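Local coordinates for protein endo-1,4-b-d-mannanase (Trichoderma reesei, PDB 1QNR) that hydrolyses internal beta-1,4 linkages of mannan as an endo-1,4-beta-mannanase of glycoside hydrolase family 5, at residues 20-25 against 48-53; 282-287 against 332-337; 303-308 against 323-328. All coordinates share one frame; numbering follows the deposited sequence.

Contact 1 (20-25 against 48-53); sequences YFAGTN and SGLKVV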
loop_
_atom_site.group_PDB
_atom_site.type_symbol
_atom_site.label_atom_id
_atom_site.label_comp_id
_atom_site.label_asym_id
_atom_site.label_seq_id
_atom_site.Cartn_x
_atom_site.Cartn_y
_atom_site.Cartn_z
ATOM N N TYR A 20 8.776 -16.348 2.082
ATOM C CA TYR A 20 7.628 -15.567 2.608
ATOM C C TYR A 20 8.075 -14.468 3.573
ATOM O O TYR A 20 9.009 -14.666 4.358
ATOM C CB TYR A 20 6.739 -16.567 3.373
ATOM C CG TYR A 20 5.350 -15.969 3.717
ATOM C CD1 TYR A 20 5.110 -15.268 4.888
ATOM C CD2 TYR A 20 4.288 -16.197 2.827
ATOM C CE1 TYR A 20 3.831 -14.754 5.203
ATOM C CE2 TYR A 20 2.996 -15.684 3.096
ATOM C CZ TYR A 20 2.787 -14.974 4.265
ATOM O OH TYR A 20 1.526 -14.472 4.594
ATOM N N PHE A 21 7.384 -13.284 3.519
ATOM C CA PHE A 21 7.724 -12.190 4.434
ATOM C C PHE A 21 6.488 -11.734 5.200
ATOM O O PHE A 21 5.339 -11.813 4.717
ATOM C CB PHE A 21 8.320 -10.976 3.677
ATOM C CG PHE A 21 7.323 -10.128 2.900
ATOM C CD1 PHE A 21 6.596 -9.099 3.484
ATOM C CD2 PHE A 21 7.122 -10.388 1.537
ATOM C CE1 PHE A 21 5.639 -8.373 2.746
ATOM C CE2 PHE A 21 6.187 -9.645 0.787
ATOM C CZ PHE A 21 5.478 -8.608 1.374
ATOM N N ALA A 22 6.740 -11.204 6.406
ATOM C CA ALA A 22 5.705 -10.423 7.127
ATOM C C ALA A 22 6.104 -8.959 7.120
ATOM O O ALA A 22 7.275 -8.595 7.298
ATOM C CB ALA A 22 5.499 -10.896 8.579
ATOM N N GLY A 23 5.073 -8.090 6.961
ATOM C CA GLY A 23 5.294 -6.628 7.034
ATOM C C GLY A 23 4.112 -5.927 7.756
ATOM O O GLY A 23 3.281 -6.610 8.365
ATOM N N THR A 24 4.081 -4.600 7.678
ATOM C CA THR A 24 2.984 -3.843 8.337
ATOM C C THR A 24 2.698 -2.543 7.572
ATOM O O THR A 24 3.536 -2.083 6.792
ATOM C CB THR A 24 3.387 -3.502 9.812
ATOM O OG1 THR A 24 2.245 -2.905 10.501
ATOM C CG2 THR A 24 4.541 -2.450 9.885
ATOM N N ASN A 25 1.502 -1.988 7.817
ATOM C CA ASN A 25 1.139 -0.679 7.278
ATOM C C ASN A 25 1.429 0.414 8.292
ATOM O O ASN A 25 1.105 0.261 9.505
ATOM C CB ASN A 25 -0.407 -0.597 6.970
ATOM C CG ASN A 25 -0.701 -1.380 5.704
ATOM O OD1 ASN A 25 -0.658 -0.886 4.552
ATOM N ND2 ASN A 25 -1.028 -2.692 5.830
ATOM N N SER A 48 11.255 -6.466 15.598
ATOM C CA SER A 48 10.163 -7.443 15.633
ATOM C C SER A 48 10.287 -8.487 14.519
ATOM O O SER A 48 9.556 -9.493 14.559
ATOM C CB SER A 48 8.828 -6.652 15.423
ATOM O OG SER A 48 8.518 -5.805 16.514
ATOM N N GLY A 49 11.147 -8.275 13.541
ATOM C CA GLY A 49 11.330 -9.254 12.460
ATOM C C GLY A 49 10.556 -8.987 11.184
ATOM O O GLY A 49 10.547 -9.852 10.307
ATOM N N LEU A 50 9.858 -7.829 11.130
ATOM C CA LEU A 50 9.119 -7.463 9.922
ATOM C C LEU A 50 10.118 -6.914 8.897
ATOM O O LEU A 50 11.097 -6.207 9.259
ATOM C CB LEU A 50 8.057 -6.404 10.299
ATOM C CG LEU A 50 6.978 -6.920 11.285
ATOM C CD1 LEU A 50 6.024 -5.760 11.632
ATOM C CD2 LEU A 50 6.191 -8.102 10.752
ATOM N N LYS A 51 9.803 -7.140 7.629
ATOM C CA LYS A 51 10.817 -6.770 6.579
ATOM C C LYS A 51 10.326 -5.669 5.668
ATOM O O LYS A 51 11.154 -5.022 4.932
ATOM C CB LYS A 51 11.103 -8.010 5.672
ATOM C CG LYS A 51 12.025 -9.034 6.421
ATOM C CD LYS A 51 12.399 -10.176 5.407
ATOM C CE LYS A 51 13.398 -11.125 6.124
ATOM N NZ LYS A 51 13.837 -12.264 5.179
ATOM N N VAL A 52 9.027 -5.345 5.638
ATOM C CA VAL A 52 8.413 -4.414 4.654
ATOM C C VAL A 52 7.398 -3.511 5.364
ATOM O O VAL A 52 6.628 -4.004 6.227
ATOM C CB VAL A 52 7.696 -5.214 3.530
ATOM C CG1 VAL A 52 7.246 -4.209 2.420
ATOM C CG2 VAL A 52 8.600 -6.267 2.870
ATOM N N VAL A 53 7.427 -2.220 5.030
ATOM C CA VAL A 53 6.513 -1.225 5.614
ATOM C C VAL A 53 5.810 -0.508 4.444
ATOM O O VAL A 53 6.468 -0.076 3.480
ATOM C CB VAL A 53 7.247 -0.152 6.490
ATOM C CG1 VAL A 53 6.222 0.728 7.235
ATOM C CG2 VAL A 53 8.147 -0.830 7.488
HETATM O O HOH W 1 10.865 -13.692 6.019
HETATM O O HOH W 2 11.878 -13.129 3.574
HETATM O O HOH W 3 9.468 -11.149 7.709
#
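A22 O takes the backbone N-H of K51 in a nearly straight bond (2.9 Å from K51 N to A22 O, 165° at the hydrogen); L50 CA also turns a C-H onto A22 O, at 3.4 Å. Further along, T24 N donates to V52 O at 3.0 Å. In between, G23 presses its CA to 3.1 Å from V52 O, and any CB on G23 would collide with that oxygen. V52 N, buried by the pairing, has no partner in the model. This is the parallel seam of a beta-alpha-beta unit of the TIM barrel: strand 21-25, helix 35-47, whose end is marked by a Schellman motif at G49, then strand 52-54. V52 CG2 sits over one face of the F21 ring, displaced toward the rim (3.5 Å from F21 CD1), a CH-pi contact; F21 CG is held between its own N and carbonyl carbon (chi1 75°), which puts the ring against V52. L50 divides its methyls, CD2 on A22 CB at 3.6 Å and CD1 on T24 CB at 3.9 Å, with I45 and V340 also packing on this leucine. The extended K51 chain sends NZ to a water 2.7 Å away, while another water joins A22 N to G49 O.

Contact 2 (282-287 against 332-337); sequences NPCTNE and WQCLVK. With SO4 (sulfate ion), chain C.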
loop_
_atom_site.group_PDB
_atom_site.type_symbol
_atom_site.label_atom_id
_atom_site.label_comp_id
_atom_site.label_asym_id
_atom_site.label_seq_id
_atom_site.Cartn_x
_atom_site.Cartn_y
_atom_site.Cartn_z
ATOM N N ASN A 282 -12.051 -8.646 18.787
ATOM C CA ASN A 282 -11.164 -9.739 19.091
ATOM C C ASN A 282 -10.160 -10.066 17.971
ATOM O O ASN A 282 -10.100 -11.181 17.429
ATOM C CB ASN A 282 -12.032 -10.991 19.367
ATOM C CG ASN A 282 -13.108 -10.730 20.450
ATOM O OD1 ASN A 282 -14.296 -10.664 20.033
ATOM N ND2 ASN A 282 -12.587 -10.466 21.640
ATOM N N PRO A 283 -9.251 -9.144 17.714
ATOM C CA PRO A 283 -8.296 -9.328 16.607
ATOM C C PRO A 283 -7.359 -10.492 16.789
ATOM O O PRO A 283 -7.021 -11.191 15.804
ATOM C CB PRO A 283 -7.633 -7.948 16.447
ATOM C CG PRO A 283 -7.745 -7.385 17.862
ATOM C CD PRO A 283 -9.167 -7.766 18.250
ATOM N N CYS A 284 -6.927 -10.810 18.026
ATOM C CA CYS A 284 -6.053 -11.987 18.154
ATOM C C CYS A 284 -6.731 -13.295 17.749
ATOM O O CYS A 284 -6.196 -14.106 16.985
ATOM C CB CYS A 284 -5.524 -12.112 19.605
ATOM S SG CYS A 284 -4.496 -13.524 19.986
ATOM N N THR A 285 -7.982 -13.470 18.216
ATOM C CA THR A 285 -8.773 -14.634 17.874
ATOM C C THR A 285 -9.125 -14.665 16.385
ATOM O O THR A 285 -9.024 -15.769 15.787
ATOM C CB THR A 285 -10.090 -14.670 18.677
ATOM O OG1 THR A 285 -9.751 -14.772 20.104
ATOM C CG2 THR A 285 -11.005 -15.846 18.383
ATOM N N ASN A 286 -9.581 -13.544 15.822
ATOM C CA ASN A 286 -10.096 -13.571 14.445
ATOM C C ASN A 286 -9.092 -13.382 13.315
ATOM O O ASN A 286 -9.335 -13.946 12.244
ATOM C CB ASN A 286 -11.197 -12.474 14.339
ATOM C CG ASN A 286 -12.383 -12.864 15.220
ATOM O OD1 ASN A 286 -12.780 -14.029 15.229
ATOM N ND2 ASN A 286 -12.868 -11.885 15.943
ATOM N N GLU A 287 -7.932 -12.753 13.567
ATOM C CA GLU A 287 -6.939 -12.505 12.505
ATOM C C GLU A 287 -5.834 -13.563 12.467
ATOM O O GLU A 287 -5.281 -13.890 11.390
ATOM C CB GLU A 287 -6.207 -11.130 12.608
ATOM C CG GLU A 287 -7.178 -9.959 12.617
ATOM C CD GLU A 287 -6.538 -8.601 12.715
ATOM O OE1 GLU A 287 -5.322 -8.477 12.422
ATOM O OE2 GLU A 287 -7.255 -7.644 13.128
ATOM N N TRP A 332 0.405 -7.349 19.898
ATOM C CA TRP A 332 1.710 -7.478 19.196
ATOM C C TRP A 332 2.247 -8.872 19.422
ATOM O O TRP A 332 2.821 -9.474 18.505
ATOM C CB TRP A 332 2.635 -6.337 19.659
ATOM C CG TRP A 332 4.076 -6.481 19.263
ATOM C CD1 TRP A 332 4.702 -5.974 18.155
ATOM C CD2 TRP A 332 5.128 -7.202 19.962
ATOM N NE1 TRP A 332 6.040 -6.347 18.093
ATOM C CE2 TRP A 332 6.309 -7.073 19.227
ATOM C CE3 TRP A 332 5.136 -7.883 21.205
ATOM C CZ2 TRP A 332 7.536 -7.671 19.583
ATOM C CZ3 TRP A 332 6.355 -8.435 21.591
ATOM C CH2 TRP A 332 7.504 -8.321 20.823
ATOM N N GLN A 333 2.183 -9.429 20.662
ATOM C CA GLN A 333 2.719 -10.797 20.876
ATOM C C GLN A 333 1.950 -11.747 19.973
ATOM O O GLN A 333 2.585 -12.621 19.342
ATOM C CB GLN A 333 2.589 -11.192 22.375
ATOM C CG GLN A 333 2.716 -12.593 22.979
ATOM C CD GLN A 333 2.278 -13.094 24.331
ATOM O OE1 GLN A 333 2.474 -14.275 24.851
ATOM N NE2 GLN A 333 1.529 -12.396 25.239
ATOM N N CYS A 334 0.645 -11.679 19.965
ATOM C CA CYS A 334 -0.198 -12.620 19.219
ATOM C C CYS A 334 -0.086 -12.564 17.667
ATOM O O CYS A 334 0.006 -13.603 17.004
ATOM C CB CYS A 334 -1.659 -12.402 19.567
ATOM S SG CYS A 334 -2.852 -13.446 18.708
ATOM N N LEU A 335 -0.058 -11.323 17.156
ATOM C CA LEU A 335 -0.143 -11.118 15.694
ATOM C C LEU A 335 1.131 -10.715 15.011
ATOM O O LEU A 335 1.200 -10.613 13.767
ATOM C CB LEU A 335 -1.229 -9.992 15.457
ATOM C CG LEU A 335 -2.645 -10.442 15.848
ATOM C CD1 LEU A 335 -3.641 -9.273 15.710
ATOM C CD2 LEU A 335 -3.119 -11.670 15.056
ATOM N N VAL A 336 2.197 -10.385 15.781
ATOM C CA VAL A 336 3.500 -10.018 15.267
ATOM C C VAL A 336 4.572 -11.027 15.718
ATOM O O VAL A 336 5.033 -11.794 14.860
ATOM C CB VAL A 336 3.896 -8.545 15.626
ATOM C CG1 VAL A 336 5.175 -8.182 14.880
ATOM C CG2 VAL A 336 2.754 -7.605 15.246
ATOM N N LYS A 337 4.965 -11.023 16.998
ATOM C CA LYS A 337 6.061 -11.965 17.395
ATOM C C LYS A 337 5.614 -13.403 17.135
ATOM O O LYS A 337 6.533 -14.075 16.541
ATOM C CB LYS A 337 6.360 -11.711 18.887
ATOM C CG LYS A 337 7.519 -12.603 19.340
ATOM C CD LYS A 337 8.091 -12.350 20.713
ATOM C CE LYS A 337 8.475 -13.702 21.362
ATOM N NZ LYS A 337 9.590 -14.364 20.629
HETATM S S SO4 C . -8.777 -11.063 21.443
HETATM O O1 SO4 C . -7.953 -9.912 20.757
HETATM O O2 SO4 C . -9.942 -10.485 22.171
HETATM O O3 SO4 C . -7.895 -11.760 22.444
HETATM O O4 SO4 C . -9.204 -12.089 20.467
#
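A disulfide is the one covalent tie between these two helical turns: C284 SG meets C334 SG at 2.1 Å with a torsion of 87° about the S-S bond, close to the relaxed right angle. Each SG is anti to its own backbone N (chi1 near 180° in both), which carries it away from its helix toward the other. No hydrogen bond crosses between the segments, and the rest of the contact is van der Waals packing by L335. Its CD1 lies 3.8 Å from E287 OE1 and also rests by P283 O and P283 CB, while its CD2 touches E287 CB at 4.0 Å. E287 and L335 cross at about a right angle, and the carboxylate is held through OE2 by the backbone N of A279. A sulfate, probably from the crystallisation liquor, sits at the start of helix 283-295. C284 N donates to its O1; T285 N and T285 OG1 converge on its O4, the hydroxyl at 2.8 Å; and N282 ND2 reaches its O2 at 2.7 Å. N282 occupies the N-cap position but makes no capping bond, its amide going to the anion instead. The N-terminal end of the helix would probably favour the sulfate's negative charge. In helix 330-343 the backbone widens into a pi-type turn, where W332 O accepts from both V336 N and K337 N. Helix 283-295, preceding strand 300-309, and helix 330-343, following strand 325-326, are neighbours in the outer layer of the barrel; the axes of these short segments approach to 9.5 Å, at 33° and in roughly the same direction, with Q291 adding a bond to L335 O farther along.

Contact 3 (303-308 against 323-328); sequences DMFWQW and YTVWYN. With NAG (2-acetamido-2-deoxy-beta-D-glucopyranose), chain I.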
loop_
_atom_site.group_PDB
_atom_site.type_symbol
_atom_site.label_atom_id
_atom_site.label_comp_id
_atom_site.label_asym_id
_atom_site.label_seq_id
_atom_site.Cartn_x
_atom_site.Cartn_y
_atom_site.Cartn_z
ATOM N N ASP A 303 2.384 -11.021 3.818
ATOM C CA ASP A 303 1.181 -10.345 4.360
ATOM C C ASP A 303 1.559 -9.170 5.269
ATOM O O ASP A 303 2.676 -9.133 5.817
ATOM C CB ASP A 303 0.257 -11.308 5.164
ATOM C CG ASP A 303 0.905 -11.693 6.519
ATOM O OD1 ASP A 303 0.725 -10.969 7.519
ATOM O OD2 ASP A 303 1.552 -12.767 6.556
ATOM N N MET A 304 0.661 -8.144 5.295
ATOM C CA MET A 304 0.922 -6.880 6.056
ATOM C C MET A 304 -0.348 -6.477 6.749
ATOM O O MET A 304 -1.342 -6.017 6.127
ATOM C CB MET A 304 1.355 -5.756 5.060
ATOM C CG MET A 304 2.548 -6.244 4.206
ATOM S SD MET A 304 3.073 -5.172 2.846
ATOM C CE MET A 304 3.744 -3.855 3.800
ATOM N N PHE A 305 -0.391 -6.567 8.089
ATOM C CA PHE A 305 -1.588 -6.158 8.824
ATOM C C PHE A 305 -1.780 -4.638 8.788
ATOM O O PHE A 305 -0.807 -3.856 8.675
ATOM C CB PHE A 305 -1.567 -6.666 10.286
ATOM C CG PHE A 305 -0.435 -6.141 11.170
ATOM C CD1 PHE A 305 0.825 -6.714 11.159
ATOM C CD2 PHE A 305 -0.639 -4.990 11.940
ATOM C CE1 PHE A 305 1.819 -6.260 12.031
ATOM C CE2 PHE A 305 0.404 -4.519 12.792
ATOM C CZ PHE A 305 1.634 -5.125 12.794
ATOM N N TRP A 306 -3.070 -4.215 8.895
ATOM C CA TRP A 306 -3.402 -2.802 9.131
ATOM C C TRP A 306 -3.756 -2.654 10.596
ATOM O O TRP A 306 -4.790 -3.287 11.029
ATOM C CB TRP A 306 -4.594 -2.358 8.206
ATOM C CG TRP A 306 -4.901 -0.888 8.433
ATOM C CD1 TRP A 306 -5.680 -0.342 9.424
ATOM C CD2 TRP A 306 -4.446 0.230 7.636
ATOM N NE1 TRP A 306 -5.708 1.033 9.312
ATOM C CE2 TRP A 306 -4.963 1.423 8.195
ATOM C CE3 TRP A 306 -3.651 0.317 6.473
ATOM C CZ2 TRP A 306 -4.697 2.680 7.699
ATOM C CZ3 TRP A 306 -3.438 1.598 5.907
ATOM C CH2 TRP A 306 -3.933 2.778 6.511
ATOM N N GLN A 307 -2.981 -2.002 11.494
ATOM C CA GLN A 307 -1.802 -1.205 11.135
ATOM C C GLN A 307 -0.908 -1.080 12.382
ATOM O O GLN A 307 -1.334 -1.351 13.526
ATOM C CB GLN A 307 -2.201 0.226 10.716
ATOM C CG GLN A 307 -2.933 1.058 11.830
ATOM C CD GLN A 307 -3.092 2.541 11.456
ATOM O OE1 GLN A 307 -2.303 3.186 10.782
ATOM N NE2 GLN A 307 -4.197 3.172 11.978
ATOM N N TRP A 308 0.372 -0.662 12.160
ATOM C CA TRP A 308 1.266 -0.398 13.291
ATOM C C TRP A 308 0.840 0.794 14.138
ATOM O O TRP A 308 0.434 1.821 13.571
ATOM C CB TRP A 308 2.686 -0.082 12.672
ATOM C CG TRP A 308 3.845 -0.126 13.664
ATOM C CD1 TRP A 308 4.403 0.903 14.335
ATOM C CD2 TRP A 308 4.446 -1.349 14.139
ATOM N NE1 TRP A 308 5.435 0.409 15.168
ATOM C CE2 TRP A 308 5.428 -0.994 15.094
ATOM C CE3 TRP A 308 4.269 -2.716 13.786
ATOM C CZ2 TRP A 308 6.263 -1.938 15.743
ATOM C CZ3 TRP A 308 5.098 -3.656 14.440
ATOM C CH2 TRP A 308 6.075 -3.249 15.422
ATOM N N TYR A 323 -8.197 -0.563 14.384
ATOM C CA TYR A 323 -7.435 -1.718 13.929
ATOM C C TYR A 323 -5.977 -1.598 14.323
ATOM O O TYR A 323 -5.141 -2.498 13.974
ATOM C CB TYR A 323 -7.522 -1.641 12.362
ATOM C CG TYR A 323 -8.927 -1.869 11.788
ATOM C CD1 TYR A 323 -9.555 -3.099 11.915
ATOM C CD2 TYR A 323 -9.512 -0.839 11.081
ATOM C CE1 TYR A 323 -10.837 -3.336 11.324
ATOM C CE2 TYR A 323 -10.776 -1.070 10.457
ATOM C CZ TYR A 323 -11.393 -2.296 10.641
ATOM O OH TYR A 323 -12.631 -2.496 10.021
ATOM N N THR A 324 -5.560 -0.572 15.040
ATOM C CA THR A 324 -4.143 -0.459 15.442
ATOM C C THR A 324 -3.704 -1.576 16.375
ATOM O O THR A 324 -4.386 -1.970 17.359
ATOM C CB THR A 324 -3.964 0.921 16.127
ATOM O OG1 THR A 324 -4.117 1.958 15.167
ATOM C CG2 THR A 324 -2.586 1.021 16.803
ATOM N N VAL A 325 -2.520 -2.171 16.052
ATOM C CA VAL A 325 -1.836 -3.166 16.902
ATOM C C VAL A 325 -0.654 -2.409 17.481
ATOM O O VAL A 325 0.297 -2.033 16.774
ATOM C CB VAL A 325 -1.402 -4.409 16.102
ATOM C CG1 VAL A 325 -0.595 -5.355 17.026
ATOM C CG2 VAL A 325 -2.586 -5.120 15.432
ATOM N N TRP A 326 -0.689 -2.062 18.775
ATOM C CA TRP A 326 0.338 -1.228 19.414
ATOM C C TRP A 326 1.612 -2.024 19.701
ATOM O O TRP A 326 1.530 -3.172 20.250
ATOM C CB TRP A 326 -0.196 -0.660 20.746
ATOM C CG TRP A 326 -1.338 0.347 20.573
ATOM C CD1 TRP A 326 -2.711 0.076 20.729
ATOM C CD2 TRP A 326 -1.186 1.729 20.198
ATOM N NE1 TRP A 326 -3.374 1.244 20.419
ATOM C CE2 TRP A 326 -2.486 2.238 20.090
ATOM C CE3 TRP A 326 -0.116 2.559 19.876
ATOM C CZ2 TRP A 326 -2.716 3.575 19.748
ATOM C CZ3 TRP A 326 -0.337 3.897 19.497
ATOM C CH2 TRP A 326 -1.676 4.394 19.455
ATOM N N TYR A 327 2.784 -1.460 19.377
ATOM C CA TYR A 327 4.046 -2.217 19.644
ATOM C C TYR A 327 4.141 -2.591 21.137
ATOM O O TYR A 327 3.800 -1.832 22.073
ATOM C CB TYR A 327 5.222 -1.259 19.352
ATOM C CG TYR A 327 6.595 -1.863 19.661
ATOM C CD1 TYR A 327 7.036 -3.058 19.082
ATOM C CD2 TYR A 327 7.390 -1.199 20.622
ATOM C CE1 TYR A 327 8.264 -3.567 19.438
ATOM C CE2 TYR A 327 8.601 -1.772 20.990
ATOM C CZ TYR A 327 9.025 -2.911 20.366
ATOM O OH TYR A 327 10.261 -3.425 20.717
ATOM N N ASN A 328 4.589 -3.840 21.376
ATOM C CA ASN A 328 4.853 -4.386 22.716
ATOM C C ASN A 328 3.591 -4.766 23.483
ATOM O O ASN A 328 3.701 -5.253 24.644
ATOM C CB ASN A 328 5.686 -3.412 23.606
ATOM C CG ASN A 328 7.039 -3.976 23.799
ATOM O OD1 ASN A 328 7.557 -4.944 23.275
ATOM N ND2 ASN A 328 7.813 -3.274 24.704
HETATM C C1 NAG I . 9.346 -3.394 25.208
HETATM C C2 NAG I . 10.005 -2.139 25.743
HETATM C C3 NAG I . 11.358 -2.487 26.295
HETATM C C4 NAG I . 11.172 -3.687 27.242
HETATM C C5 NAG I . 10.408 -4.887 26.690
HETATM C C6 NAG I . 10.039 -5.871 27.794
HETATM C C7 NAG I . 9.377 0.004 24.744
HETATM C C8 NAG I . 9.473 0.917 23.548
HETATM N N2 NAG I . 10.085 -1.139 24.623
HETATM O O3 NAG I . 11.702 -1.275 27.032
HETATM O O4 NAG I . 12.490 -4.199 27.618
HETATM O O5 NAG I . 9.123 -4.446 26.198
HETATM O O6 NAG I . 9.648 -7.072 27.185
HETATM O O7 NAG I . 8.739 0.293 25.655
HETATM O O HOH W 4 -1.804 3.218 14.457
#
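V325 N donates to Q307 O (2.9 Å, 177° at the hydrogen), and Q307 N makes a weak bond to Y323 O. Around this parallel pairing, V325 CB meets F305 CE2 at 3.8 Å, the two side chains crossing at about a right angle. Y323 CB lies at the indole edge of W306, in its plane, 3.7 Å from W306 CD1. W308 and Y327 run side by side, meeting rim to rim at W308 CZ2 and Y327 CD1 (3.6 Å), with planes 29° apart; H44 stacks on the Y327 ring. Replacing Y327 with an alanine would probably open a gap beside the W308 indole and deprive H44 of its stacking partner. A water joins W308 O to T324 OG1. In the next shell, D321 takes W306 NE1 on its OD2 and bonds T324 OG1 through its backbone N, and D310 holds W308 NE1. A cis peptide joins W306 to Q307; W306 lies by a bound glycerol, consistent with a place at the substrate cleft. N328 ND2 carries an N-linked NAG, whose C8 comes to the Y327 ring edge. Strand 300-309 lies between strands 21-25 and 272-277, with short strand 325-326 added at its end and helix 35-47 packed on W308.

Overall arrangement
Contacts 1 and 3 share the barrel sheet, their centres about 10 Å apart: strands 21-25 and 300-309 are neighbours, and Y20 OH bonds D303 OD2 at 2.6 Å. Contact 2 lies in the helical layer outside, its centre about 9 Å from that of contact 3, which is nested in the chain loop that contact 2 closes. V336 CG2 packs on F305 CE1 at 3.6 Å, and W332 NE1 reaches S48 OG at 3.0 Å, tying contact 2 to contact 1. Y323 of contact 3 is nearer a bound mannose (side chain about 7 Å) than E287 of contact 2 (side chain about 13 Å), and the W306 side chain is about 4 Å from a glycerol, probably from the crystallisation liquor.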